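Local coordinates for D-mandelate dehydrogenase (PDB 2W2K), which probably works as an NAD(P)-dependent dehydrogenase of the D-2-hydroxyacid family, interconverting D-mandelate and its keto acid, at residues D92-D97 and V104-S109; A116-A121 and A179-H184; M321-R326 and L334-G339. All coordinates share one frame; numbering follows the deposited sequence.

Contact 1. Residues D92-D97 and V104-S109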
ATOM      1  N   ASP B  92     -25.399 -12.671  -3.950  1.00 26.90           N
ATOM      2  CA  ASP B  92     -25.670 -14.101  -3.998  1.00 24.99           C
ATOM      3  C   ASP B  92     -26.982 -14.487  -3.286  1.00 22.12           C
ATOM      4  O   ASP B  92     -27.468 -15.595  -3.470  1.00 25.18           O
ATOM      5  CB  ASP B  92     -24.500 -14.881  -3.389  1.00 24.94           C
ATOM      6  N   TRP B  93     -27.527 -13.586  -2.466  1.00 16.64           N
ATOM      7  CA  TRP B  93     -28.717 -13.882  -1.637  1.00 13.88           C
ATOM      8  C   TRP B  93     -30.090 -13.623  -2.314  1.00 14.58           C
ATOM      9  O   TRP B  93     -31.126 -13.970  -1.745  1.00 13.46           O
ATOM     10  CB  TRP B  93     -28.648 -13.108  -0.306  1.00 14.25           C
ATOM     11  CG  TRP B  93     -28.366 -11.630  -0.450  1.00 11.62           C
ATOM     12  CD1 TRP B  93     -27.129 -11.020  -0.391  1.00 12.54           C
ATOM     13  CD2 TRP B  93     -29.318 -10.571  -0.653  1.00 14.65           C
ATOM     14  NE1 TRP B  93     -27.253  -9.671  -0.555  1.00 14.06           N
ATOM     15  CE2 TRP B  93     -28.581  -9.356  -0.720  1.00 13.74           C
ATOM     16  CE3 TRP B  93     -30.721 -10.525  -0.780  1.00 12.02           C
ATOM     17  CZ2 TRP B  93     -29.194  -8.103  -0.924  1.00 12.59           C
ATOM     18  CZ3 TRP B  93     -31.343  -9.258  -0.972  1.00 13.85           C
ATOM     19  CH2 TRP B  93     -30.574  -8.072  -1.048  1.00 12.38           C
ATOM     20  N   LEU B  94     -30.089 -13.049  -3.523  1.00 10.78           N
ATOM     21  CA  LEU B  94     -31.338 -12.615  -4.191  1.00 13.28           C
ATOM     22  C   LEU B  94     -31.653 -13.350  -5.506  1.00 13.81           C
ATOM     23  O   LEU B  94     -30.799 -13.412  -6.403  1.00 16.13           O
ATOM     24  CB  LEU B  94     -31.303 -11.103  -4.463  1.00 11.95           C
ATOM     25  CG  LEU B  94     -32.499 -10.434  -5.186  1.00 12.95           C
ATOM     26  CD1 LEU B  94     -33.716 -10.389  -4.292  1.00  9.33           C
ATOM     27  CD2 LEU B  94     -32.133  -9.012  -5.636  1.00 15.20           C
ATOM     28  N   ASP B  95     -32.887 -13.867  -5.620  1.00 11.94           N
ATOM     29  CA  ASP B  95     -33.406 -14.437  -6.873  1.00 11.41           C
ATOM     30  C   ASP B  95     -34.013 -13.280  -7.681  1.00 12.79           C
ATOM     31  O   ASP B  95     -35.229 -12.989  -7.596  1.00 11.68           O
ATOM     32  CB  ASP B  95     -34.430 -15.571  -6.605  1.00 10.61           C
ATOM     33  CG  ASP B  95     -34.896 -16.295  -7.886  1.00 13.47           C
ATOM     34  OD1 ASP B  95     -34.788 -15.730  -9.000  1.00 10.17           O
ATOM     35  OD2 ASP B  95     -35.428 -17.441  -7.769  1.00 13.85           O
ATOM     36  N   LEU B  96     -33.151 -12.593  -8.438  1.00 10.69           N
ATOM     37  CA  LEU B  96     -33.561 -11.374  -9.172  1.00 12.41           C
ATOM     38  C   LEU B  96     -34.622 -11.617 -10.257  1.00 14.97           C
ATOM     39  O   LEU B  96     -35.529 -10.784 -10.459  1.00 10.48           O
ATOM     40  CB  LEU B  96     -32.333 -10.643  -9.762  1.00 11.03           C
ATOM     41  CG  LEU B  96     -32.552  -9.306 -10.508  1.00 10.56           C
ATOM     42  CD1 LEU B  96     -33.267  -8.237  -9.626  1.00 15.58           C
ATOM     43  CD2 LEU B  96     -31.211  -8.773 -11.025  1.00 11.93           C
ATOM     44  N   ASP B  97     -34.533 -12.747 -10.961  1.00 11.94           N
ATOM     45  CA  ASP B  97     -35.583 -13.050 -11.953  1.00 16.79           C
ATOM     46  C   ASP B  97     -36.982 -13.248 -11.317  1.00 13.43           C
ATOM     47  O   ASP B  97     -37.992 -12.801 -11.880  1.00 14.37           O
ATOM     48  CB  ASP B  97     -35.194 -14.234 -12.859  1.00 17.61           C
ATOM     49  CG  ASP B  97     -33.994 -13.916 -13.787  1.00 26.57           C
ATOM     50  OD1 ASP B  97     -33.631 -12.733 -13.996  1.00 23.95           O
ATOM     51  OD2 ASP B  97     -33.397 -14.873 -14.317  1.00 27.17           O
ATOM     52  N   VAL B 104     -41.531  -5.959  -9.800  1.00 10.96           N
ATOM     53  CA  VAL B 104     -40.756  -5.189  -8.815  1.00  7.31           C
ATOM     54  C   VAL B 104     -39.383  -4.790  -9.391  1.00  8.95           C
ATOM     55  O   VAL B 104     -38.613  -5.656  -9.792  1.00  9.18           O
ATOM     56  CB  VAL B 104     -40.544  -5.970  -7.472  1.00  6.48           C
ATOM     57  CG1 VAL B 104     -39.766  -5.094  -6.430  1.00 10.89           C
ATOM     58  CG2 VAL B 104     -41.890  -6.481  -6.896  1.00  9.87           C
ATOM     59  N   ALA B 105     -39.096  -3.481  -9.403  1.00  7.81           N
ATOM     60  CA  ALA B 105     -37.825  -2.922  -9.876  1.00 10.15           C
ATOM     61  C   ALA B 105     -36.764  -3.045  -8.783  1.00 10.27           C
ATOM     62  O   ALA B 105     -37.069  -2.857  -7.604  1.00  7.91           O
ATOM     63  CB  ALA B 105     -38.013  -1.423 -10.254  1.00  7.60           C
ATOM     64  N   PHE B 106     -35.523  -3.352  -9.169  1.00  8.06           N
ATOM     65  CA  PHE B 106     -34.405  -3.447  -8.204  1.00  8.59           C
ATOM     66  C   PHE B 106     -33.285  -2.428  -8.528  1.00  8.53           C
ATOM     67  O   PHE B 106     -33.000  -2.140  -9.698  1.00  7.38           O
ATOM     68  CB  PHE B 106     -33.845  -4.888  -8.157  1.00  9.50           C
ATOM     69  CG  PHE B 106     -32.796  -5.129  -7.066  1.00  8.95           C
ATOM     70  CD1 PHE B 106     -33.163  -5.169  -5.707  1.00  7.57           C
ATOM     71  CD2 PHE B 106     -31.453  -5.363  -7.407  1.00 11.25           C
ATOM     72  CE1 PHE B 106     -32.197  -5.396  -4.688  1.00 10.33           C
ATOM     73  CE2 PHE B 106     -30.482  -5.592  -6.404  1.00 11.20           C
ATOM     74  CZ  PHE B 106     -30.865  -5.601  -5.033  1.00  8.82           C
ATOM     75  N   ALA B 107     -32.670  -1.892  -7.481  1.00  6.93           N
ATOM     76  CA  ALA B 107     -31.449  -1.088  -7.579  1.00  8.09           C
ATOM     77  C   ALA B 107     -30.426  -1.568  -6.552  1.00 10.24           C
ATOM     78  O   ALA B 107     -30.761  -1.759  -5.363  1.00  7.88           O
ATOM     79  CB  ALA B 107     -31.764   0.391  -7.332  1.00  9.86           C
ATOM     80  N   ASN B 108     -29.184  -1.769  -7.005  1.00  9.00           N
ATOM     81  CA  ASN B 108     -28.050  -1.878  -6.073  1.00  9.80           C
ATOM     82  C   ASN B 108     -27.436  -0.474  -5.834  1.00  7.30           C
ATOM     83  O   ASN B 108     -28.089   0.544  -6.102  1.00  8.18           O
ATOM     84  CB  ASN B 108     -27.009  -2.898  -6.568  1.00  9.47           C
ATOM     85  CG  ASN B 108     -26.427  -2.547  -7.950  1.00  9.94           C
ATOM     86  OD1 ASN B 108     -26.514  -1.416  -8.413  1.00  9.91           O
ATOM     87  ND2 ASN B 108     -25.784  -3.541  -8.595  1.00 15.02           N
ATOM     88  N   SER B 109     -26.215  -0.425  -5.308  1.00  7.59           N
ATOM     89  CA  SER B 109     -25.505   0.833  -5.070  1.00  6.95           C
ATOM     90  C   SER B 109     -24.166   0.803  -5.841  1.00 10.22           C
ATOM     91  O   SER B 109     -23.127   1.203  -5.317  1.00  8.74           O
ATOM     92  CB  SER B 109     -25.328   1.085  -3.541  1.00 10.30           C
ATOM     93  OG  SER B 109     -26.604   1.159  -2.874  1.00  7.62           O
TER
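In the beta-alpha-beta unit made by strand 83-86, helix 96-101 and strand 105-107, Leu-94 and Leu-96, at the entry to the helix, close down on Phe-106 of the last strand. Leu-94 does it with one methyl: CD2 sits almost centrally over a face of the phenyl ring, 3.7 Å from the centroid of the Phe-106 ring and 11° off its normal, a CH-pi contact. The two side chains reach this point from opposite directions. Leu-96 works nearer the root of the same side chain, its CD1 lying 3.7 Å from Phe-106 CB.

With CG trans to the backbone N (chi1 -173°), Phe-106 holds its ring out from the strand into the layer under the helix. That strand is the last in chain order of a five-stranded parallel sheet, the flavodoxin-like substrate domain of D-2-hydroxyacid dehydrogenases, and it is the outermost of the five strands, with the tail at Ala-338 bonded to its backbone. Phe-84 on the neighbouring strand meets the Phe-106 ring edge-to-face, and Leu-99, one turn further along the helix, touches it too.

Between the two leucines, Asp-95 is the N-cap of helix 96-101, its OD1 accepting a hydrogen bond from Ala-98 N. A weak backbone bond, Leu-96 N to Leu-94 O at 3.2 Å, spans the same turn.

Contact 2. Residues A116-A121 and A179-H184; sequences ATSDLA and ARKAVH
Lys-181 NZ is gripped by two groups from one helix turn: it donates to Asp-119 OD1 at 2.7 Å, a salt bridge, and to Ser-118 OG at 2.8 Å. Seen from NZ, the two acceptors OG and OD1 are 109° apart, close to the tetrahedral spacing of an ammonium group, so each can take its own hydrogen. The lysine comes in on the carboxylate from above its plane, about 51° out of it, and the two side chains cross nearly at right angles. From CG onward the lysine chain is fully extended and spans the space between segments 116-121 and 179-184, whose nearest CA atoms, those of Asp-119 and Lys-181, are 8.4 Å apart.

The helices are 114-130, which comes just after the last strand of the substrate domain, and 173-185, which follows strand 165-169 of the Rossmann domain and begins at the NAD-binding residues Ala-173 and Ile-174. Ser-118 also packs against Glu-177 and Ile-178 of the second helix, and its side chain lies about 4 Å from that of Ile-174. Its OG stands at chi1 63°, turned back along its own helix, where it is also hydrogen-bonded to the carbonyls of Asp-114 and Thr-115. With NZ as the donor to this oxygen, its single hydroxyl hydrogen is left for those two carbonyls to share, and the polar atom is held from both helices.

All three side chains are buried, and pairing the ammonium with the carboxylate probably keeps both charged there. A neighbouring subunit packs an apolar side chain on Asp-119 and its backbone on Lys-181.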
ATOM      1  N   ALA B 116     -12.543   2.918  -2.549  1.00  6.89           N
ATOM      2  CA  ALA B 116     -12.086   2.006  -1.481  1.00  6.29           C
ATOM      3  C   ALA B 116     -11.530   0.670  -2.031  1.00  5.78           C
ATOM      4  O   ALA B 116     -10.439   0.260  -1.642  1.00  4.74           O
ATOM      5  CB  ALA B 116     -13.179   1.777  -0.407  1.00  7.83           C
ATOM      6  N   THR B 117     -12.248   0.020  -2.956  1.00  5.12           N
ATOM      7  CA  THR B 117     -11.839  -1.312  -3.441  1.00  2.88           C
ATOM      8  C   THR B 117     -10.546  -1.215  -4.269  1.00  4.54           C
ATOM      9  O   THR B 117      -9.639  -2.069  -4.119  1.00  5.21           O
ATOM     10  CB  THR B 117     -12.960  -2.026  -4.245  1.00  4.80           C
ATOM     11  OG1 THR B 117     -14.172  -2.013  -3.483  1.00  6.96           O
ATOM     12  CG2 THR B 117     -12.584  -3.511  -4.542  1.00  7.36           C
ATOM     13  N   SER B 118     -10.449  -0.186  -5.120  1.00  3.64           N
ATOM     14  CA  SER B 118      -9.197   0.021  -5.916  1.00  5.28           C
ATOM     15  C   SER B 118      -7.954   0.350  -5.049  1.00  6.48           C
ATOM     16  O   SER B 118      -6.840  -0.129  -5.352  1.00  5.28           O
ATOM     17  CB  SER B 118      -9.381   1.040  -7.060  1.00  4.50           C
ATOM     18  OG  SER B 118      -9.701   2.358  -6.583  1.00  6.60           O
ATOM     19  N   ASP B 119      -8.135   1.172  -4.002  1.00  4.29           N
ATOM     20  CA  ASP B 119      -7.048   1.459  -3.029  1.00  4.88           C
ATOM     21  C   ASP B 119      -6.586   0.183  -2.299  1.00  5.20           C
ATOM     22  O   ASP B 119      -5.373  -0.009  -2.076  1.00  5.53           O
ATOM     23  CB  ASP B 119      -7.519   2.480  -1.972  1.00  6.27           C
ATOM     24  CG  ASP B 119      -7.475   3.940  -2.459  1.00 11.50           C
ATOM     25  OD1 ASP B 119      -6.929   4.208  -3.562  1.00 13.38           O
ATOM     26  OD2 ASP B 119      -7.996   4.829  -1.721  1.00 11.38           O
ATOM     27  N   LEU B 120      -7.538  -0.675  -1.886  1.00  4.96           N
ATOM     28  CA  LEU B 120      -7.183  -1.937  -1.169  1.00  4.58           C
ATOM     29  C   LEU B 120      -6.447  -2.903  -2.112  1.00  4.46           C
ATOM     30  O   LEU B 120      -5.489  -3.573  -1.694  1.00  6.43           O
ATOM     31  CB  LEU B 120      -8.426  -2.612  -0.507  1.00  5.72           C
ATOM     32  CG  LEU B 120      -8.263  -3.721   0.578  1.00  7.81           C
ATOM     33  CD1 LEU B 120      -8.024  -5.124  -0.007  1.00 14.94           C
ATOM     34  CD2 LEU B 120      -7.195  -3.405   1.672  1.00  8.85           C
ATOM     35  N   ALA B 121      -6.847  -2.954  -3.387  1.00  5.19           N
ATOM     36  CA  ALA B 121      -6.072  -3.743  -4.373  1.00  6.00           C
ATOM     37  C   ALA B 121      -4.626  -3.225  -4.553  1.00  5.58           C
ATOM     38  O   ALA B 121      -3.678  -4.025  -4.650  1.00  5.90           O
ATOM     39  CB  ALA B 121      -6.820  -3.807  -5.735  1.00  6.51           C
ATOM     40  N   ALA B 179      -5.727   0.308 -12.368  1.00  6.38           N
ATOM     41  CA  ALA B 179      -4.727   0.505 -13.444  1.00  8.41           C
ATOM     42  C   ALA B 179      -4.211   1.942 -13.507  1.00  6.15           C
ATOM     43  O   ALA B 179      -3.028   2.169 -13.756  1.00  7.27           O
ATOM     44  CB  ALA B 179      -5.307   0.077 -14.833  1.00  7.00           C
ATOM     45  N   ARG B 180      -5.093   2.913 -13.297  1.00  5.11           N
ATOM     46  CA  ARG B 180      -4.678   4.337 -13.296  1.00  6.55           C
ATOM     47  C   ARG B 180      -3.630   4.571 -12.179  1.00  9.19           C
ATOM     48  O   ARG B 180      -2.573   5.206 -12.400  1.00  7.95           O
ATOM     49  CB  ARG B 180      -5.888   5.267 -13.101  1.00  8.30           C
ATOM     50  CG  ARG B 180      -5.545   6.781 -13.192  1.00  9.57           C
ATOM     51  CD  ARG B 180      -6.738   7.701 -12.883  1.00 10.18           C
ATOM     52  NE  ARG B 180      -7.228   7.568 -11.518  1.00 12.01           N
ATOM     53  CZ  ARG B 180      -6.630   8.079 -10.433  1.00 14.54           C
ATOM     54  NH1 ARG B 180      -5.506   8.788 -10.528  1.00 12.08           N
ATOM     55  NH2 ARG B 180      -7.162   7.879  -9.244  1.00  8.54           N
ATOM     56  N   LYS B 181      -3.921   4.041 -10.996  1.00  9.58           N
ATOM     57  CA  LYS B 181      -3.024   4.199  -9.838  1.00  7.50           C
ATOM     58  C   LYS B 181      -1.696   3.416 -10.026  1.00  7.02           C
ATOM     59  O   LYS B 181      -0.614   3.946  -9.743  1.00  6.07           O
ATOM     60  CB  LYS B 181      -3.776   3.836  -8.541  1.00  7.12           C
ATOM     61  CG  LYS B 181      -4.927   4.831  -8.179  1.00  3.91           C
ATOM     62  CD  LYS B 181      -5.864   4.240  -7.069  1.00  3.37           C
ATOM     63  CE  LYS B 181      -7.066   5.145  -6.879  1.00  9.70           C
ATOM     64  NZ  LYS B 181      -8.118   4.586  -5.975  1.00 10.31           N
ATOM     65  N   ALA B 182      -1.782   2.190 -10.547  1.00  3.30           N
ATOM     66  CA  ALA B 182      -0.588   1.354 -10.762  1.00  4.61           C
ATOM     67  C   ALA B 182       0.321   1.855 -11.901  1.00  5.32           C
ATOM     68  O   ALA B 182       1.554   1.785 -11.772  1.00  3.59           O
ATOM     69  CB  ALA B 182      -0.988  -0.121 -11.011  1.00  7.05           C
ATOM     70  N   VAL B 183      -0.292   2.348 -12.990  1.00  7.36           N
ATOM     71  CA  VAL B 183       0.453   2.840 -14.189  1.00  6.43           C
ATOM     72  C   VAL B 183       1.016   4.255 -13.984  1.00  9.02           C
ATOM     73  O   VAL B 183       2.238   4.469 -14.071  1.00  8.51           O
ATOM     74  CB  VAL B 183      -0.422   2.816 -15.511  1.00  6.37           C
ATOM     75  CG1 VAL B 183       0.312   3.528 -16.670  1.00 10.20           C
ATOM     76  CG2 VAL B 183      -0.790   1.378 -15.880  1.00  7.71           C
ATOM     77  N   HIS B 184       0.138   5.220 -13.712  1.00  9.27           N
ATOM     78  CA  HIS B 184       0.590   6.610 -13.527  1.00 11.45           C
ATOM     79  C   HIS B 184       1.294   6.863 -12.190  1.00 12.30           C
ATOM     80  O   HIS B 184       2.309   7.584 -12.146  1.00 13.65           O
ATOM     81  CB  HIS B 184      -0.562   7.591 -13.790  1.00 13.72           C
ATOM     82  CG  HIS B 184      -1.088   7.499 -15.194  1.00 17.42           C
ATOM     83  ND1 HIS B 184      -0.259   7.590 -16.293  1.00 18.96           N
ATOM     84  CD2 HIS B 184      -2.326   7.247 -15.676  1.00 21.09           C
ATOM     85  CE1 HIS B 184      -0.971   7.428 -17.397  1.00 20.74           C
ATOM     86  NE2 HIS B 184      -2.228   7.216 -17.051  1.00 20.59           N
TER

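Contact 3. Residues M321-R326 and L334-G339; sequences MTNIDR and LLTPAG
Leu-335 sets its CD2 methyl over one face of the guanidinium of Arg-326, 3.6 Å above the plane and centred on it, with CD2 to Arg-326 CZ at 3.7 Å. The aliphatic part of the arginine joins in, CD lying 3.9 Å from Leu-335 CG. The other methyl, Leu-335 CD1, reaches back a turn to Thr-322 CG2 at 3.9 Å. Leu-334, next door, places CD2 3.7 Å from the carbonyl O of Asn-323, whose side chain fills the space between helix and loop and ends beside Thr-336.

This is the last third of the long helix 310-330, by which the chain returns to the substrate domain, with the C-terminal tail crossing beside it at Leu-334 to Thr-336 and then running off along strand 105-107. A bend at chi3 (61°) turns the guanidinium over Leu-335, and Arg-326 NE is held by a hydrogen bond to Pro-333 O, immediately ahead of the tail residues. Replacing Arg-326 with an alanine would probably uncover the Leu-335 methyl and leave the Pro-333 carbonyl without this donor. Further out, Thr-336 OG1 is hydrogen-bonded to Asn-108 O, while Leu-334 and Asn-323 both press on Ala-107.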
ATOM      1  N   MET B 321     -31.731   5.901  -0.464  1.00  6.52           N
ATOM      2  CA  MET B 321     -32.809   6.873  -0.167  1.00  5.14           C
ATOM      3  C   MET B 321     -33.245   7.648  -1.419  1.00  8.48           C
ATOM      4  O   MET B 321     -34.450   7.772  -1.689  1.00  5.67           O
ATOM      5  CB  MET B 321     -32.392   7.845   0.950  1.00  7.12           C
ATOM      6  CG  MET B 321     -32.236   7.208   2.353  1.00  8.60           C
ATOM      7  SD  MET B 321     -31.988   8.449   3.671  1.00 10.97           S
ATOM      8  CE  MET B 321     -30.313   8.113   4.201  1.00 16.96           C
ATOM      9  N   THR B 322     -32.266   8.159  -2.187  1.00  6.67           N
ATOM     10  CA  THR B 322     -32.529   8.922  -3.418  1.00  7.51           C
ATOM     11  C   THR B 322     -33.222   8.105  -4.512  1.00  7.48           C
ATOM     12  O   THR B 322     -34.139   8.602  -5.179  1.00  8.74           O
ATOM     13  CB  THR B 322     -31.208   9.613  -3.969  1.00  9.09           C
ATOM     14  OG1 THR B 322     -30.649  10.468  -2.950  1.00  8.45           O
ATOM     15  CG2 THR B 322     -31.486  10.435  -5.227  1.00 13.20           C
ATOM     16  N   ASN B 323     -32.790   6.853  -4.699  1.00  7.37           N
ATOM     17  CA  ASN B 323     -33.450   5.942  -5.644  1.00  7.61           C
ATOM     18  C   ASN B 323     -34.967   5.811  -5.388  1.00 10.12           C
ATOM     19  O   ASN B 323     -35.800   5.958  -6.319  1.00  6.34           O
ATOM     20  CB  ASN B 323     -32.774   4.564  -5.630  1.00  7.19           C
ATOM     21  CG  ASN B 323     -31.574   4.452  -6.610  1.00  8.58           C
ATOM     22  OD1 ASN B 323     -30.522   3.863  -6.274  1.00 12.75           O
ATOM     23  ND2 ASN B 323     -31.734   4.987  -7.799  1.00  8.25           N
ATOM     24  N   ILE B 324     -35.332   5.549  -4.137  1.00  5.83           N
ATOM     25  CA  ILE B 324     -36.759   5.348  -3.773  1.00  7.43           C
ATOM     26  C   ILE B 324     -37.588   6.661  -3.903  1.00  7.61           C
ATOM     27  O   ILE B 324     -38.738   6.655  -4.403  1.00  7.40           O
ATOM     28  CB  ILE B 324     -36.881   4.668  -2.372  1.00  5.78           C
ATOM     29  CG1 ILE B 324     -36.344   3.213  -2.425  1.00  6.54           C
ATOM     30  CG2 ILE B 324     -38.331   4.673  -1.863  1.00  9.69           C
ATOM     31  CD1 ILE B 324     -36.098   2.594  -1.034  1.00  6.54           C
ATOM     32  N   ASP B 325     -36.989   7.782  -3.503  1.00  9.07           N
ATOM     33  CA  ASP B 325     -37.628   9.119  -3.631  1.00 10.40           C
ATOM     34  C   ASP B 325     -37.921   9.454  -5.103  1.00  9.49           C
ATOM     35  O   ASP B 325     -39.069   9.782  -5.459  1.00 10.01           O
ATOM     36  CB  ASP B 325     -36.724  10.196  -2.989  1.00  8.72           C
ATOM     37  CG  ASP B 325     -37.425  11.556  -2.786  1.00 16.46           C
ATOM     38  OD1 ASP B 325     -38.433  11.885  -3.453  1.00 17.57           O
ATOM     39  OD2 ASP B 325     -36.944  12.322  -1.933  1.00 16.74           O
ATOM     40  N   ARG B 326     -36.886   9.373  -5.943  1.00  9.57           N
ATOM     41  CA  ARG B 326     -37.033   9.531  -7.410  1.00  8.80           C
ATOM     42  C   ARG B 326     -38.172   8.662  -7.993  1.00  9.79           C
ATOM     43  O   ARG B 326     -39.055   9.179  -8.671  1.00 10.39           O
ATOM     44  CB  ARG B 326     -35.731   9.218  -8.155  1.00  6.67           C
ATOM     45  CG  ARG B 326     -34.641  10.277  -7.975  1.00 10.82           C
ATOM     46  CD  ARG B 326     -33.281   9.833  -8.572  1.00 10.91           C
ATOM     47  NE  ARG B 326     -33.331   9.576 -10.017  1.00 10.87           N
ATOM     48  CZ  ARG B 326     -33.041  10.458 -10.981  1.00 20.27           C
ATOM     49  NH1 ARG B 326     -32.668  11.699 -10.685  1.00 13.32           N
ATOM     50  NH2 ARG B 326     -33.122  10.081 -12.255  1.00 13.20           N
ATOM     51  N   LEU B 334     -34.586   5.227 -11.817  1.00 11.61           N
ATOM     52  CA  LEU B 334     -33.518   4.844 -10.866  1.00  9.90           C
ATOM     53  C   LEU B 334     -32.127   5.242 -11.401  1.00 12.81           C
ATOM     54  O   LEU B 334     -31.884   5.226 -12.618  1.00 12.77           O
ATOM     55  CB  LEU B 334     -33.555   3.316 -10.605  1.00  9.69           C
ATOM     56  CG  LEU B 334     -34.793   2.652  -9.943  1.00  8.48           C
ATOM     57  CD1 LEU B 334     -34.746   1.089 -10.024  1.00  9.47           C
ATOM     58  CD2 LEU B 334     -34.971   3.132  -8.504  1.00  8.91           C
ATOM     59  N   LEU B 335     -31.237   5.615 -10.488  1.00 11.99           N
ATOM     60  CA  LEU B 335     -29.846   5.983 -10.822  1.00 13.70           C
ATOM     61  C   LEU B 335     -28.981   4.743 -11.089  1.00 15.17           C
ATOM     62  O   LEU B 335     -28.087   4.761 -11.956  1.00 13.12           O
ATOM     63  CB  LEU B 335     -29.237   6.811  -9.687  1.00 12.96           C
ATOM     64  CG  LEU B 335     -29.833   8.186  -9.325  1.00 13.32           C
ATOM     65  CD1 LEU B 335     -29.282   8.693  -7.977  1.00 14.59           C
ATOM     66  CD2 LEU B 335     -29.622   9.224 -10.442  1.00 13.34           C
ATOM     67  N   THR B 336     -29.264   3.667 -10.350  1.00 10.62           N
ATOM     68  CA  THR B 336     -28.452   2.424 -10.374  1.00 10.99           C
ATOM     69  C   THR B 336     -29.288   1.138 -10.495  1.00  9.47           C
ATOM     70  O   THR B 336     -29.214   0.257  -9.637  1.00  9.25           O
ATOM     71  CB  THR B 336     -27.500   2.312  -9.136  1.00 11.79           C
ATOM     72  OG1 THR B 336     -28.248   2.486  -7.910  1.00 13.58           O
ATOM     73  CG2 THR B 336     -26.374   3.361  -9.201  1.00  9.14           C
ATOM     74  N   PRO B 337     -30.067   1.002 -11.588  1.00 11.42           N
ATOM     75  CA  PRO B 337     -30.872  -0.206 -11.733  1.00  9.39           C
ATOM     76  C   PRO B 337     -29.994  -1.436 -11.951  1.00 11.24           C
ATOM     77  O   PRO B 337     -28.872  -1.320 -12.481  1.00 10.83           O
ATOM     78  CB  PRO B 337     -31.672   0.059 -13.010  1.00 11.45           C
ATOM     79  CG  PRO B 337     -30.818   1.026 -13.794  1.00 12.56           C
ATOM     80  CD  PRO B 337     -30.245   1.920 -12.733  1.00  7.55           C
ATOM     81  N   ALA B 338     -30.496  -2.585 -11.502  1.00  9.04           N
ATOM     82  CA  ALA B 338     -29.939  -3.890 -11.850  1.00 14.08           C
ATOM     83  C   ALA B 338     -31.084  -4.832 -12.201  1.00 14.58           C
ATOM     84  O   ALA B 338     -32.078  -4.932 -11.451  1.00 14.08           O
ATOM     85  CB  ALA B 338     -29.091  -4.460 -10.695  1.00 14.67           C
ATOM     86  N   GLY B 339     -30.936  -5.549 -13.319  1.00 12.88           N
ATOM     87  CA  GLY B 339     -32.003  -6.407 -13.830  1.00 14.25           C
ATOM     88  C   GLY B 339     -32.934  -5.591 -14.713  1.00 13.60           C
ATOM     89  O   GLY B 339     -32.509  -4.579 -15.281  1.00 14.66           O
TER

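Contacts 1, 2 and 3 follow one another along the chain, each closing before the next opens. Contacts 1 and 3 are neighbours in the substrate domain, their centres about 12 Å apart: strand 105-107 of the first is flanked by the tail of the third, with Phe-106 O to Ala-338 N at 3.1 Å, probably a hydrogen bond. Contact 2 lies about 28 Å from either, between centres, at the coenzyme domain. Helix 114-130 carries the chain there straight after the strand of contact 1, and helix 310-330 brings it back for contact 3. The two domains are thus joined by two crossings, the layout of this family, in which coenzyme and substrate meet in the cleft between them.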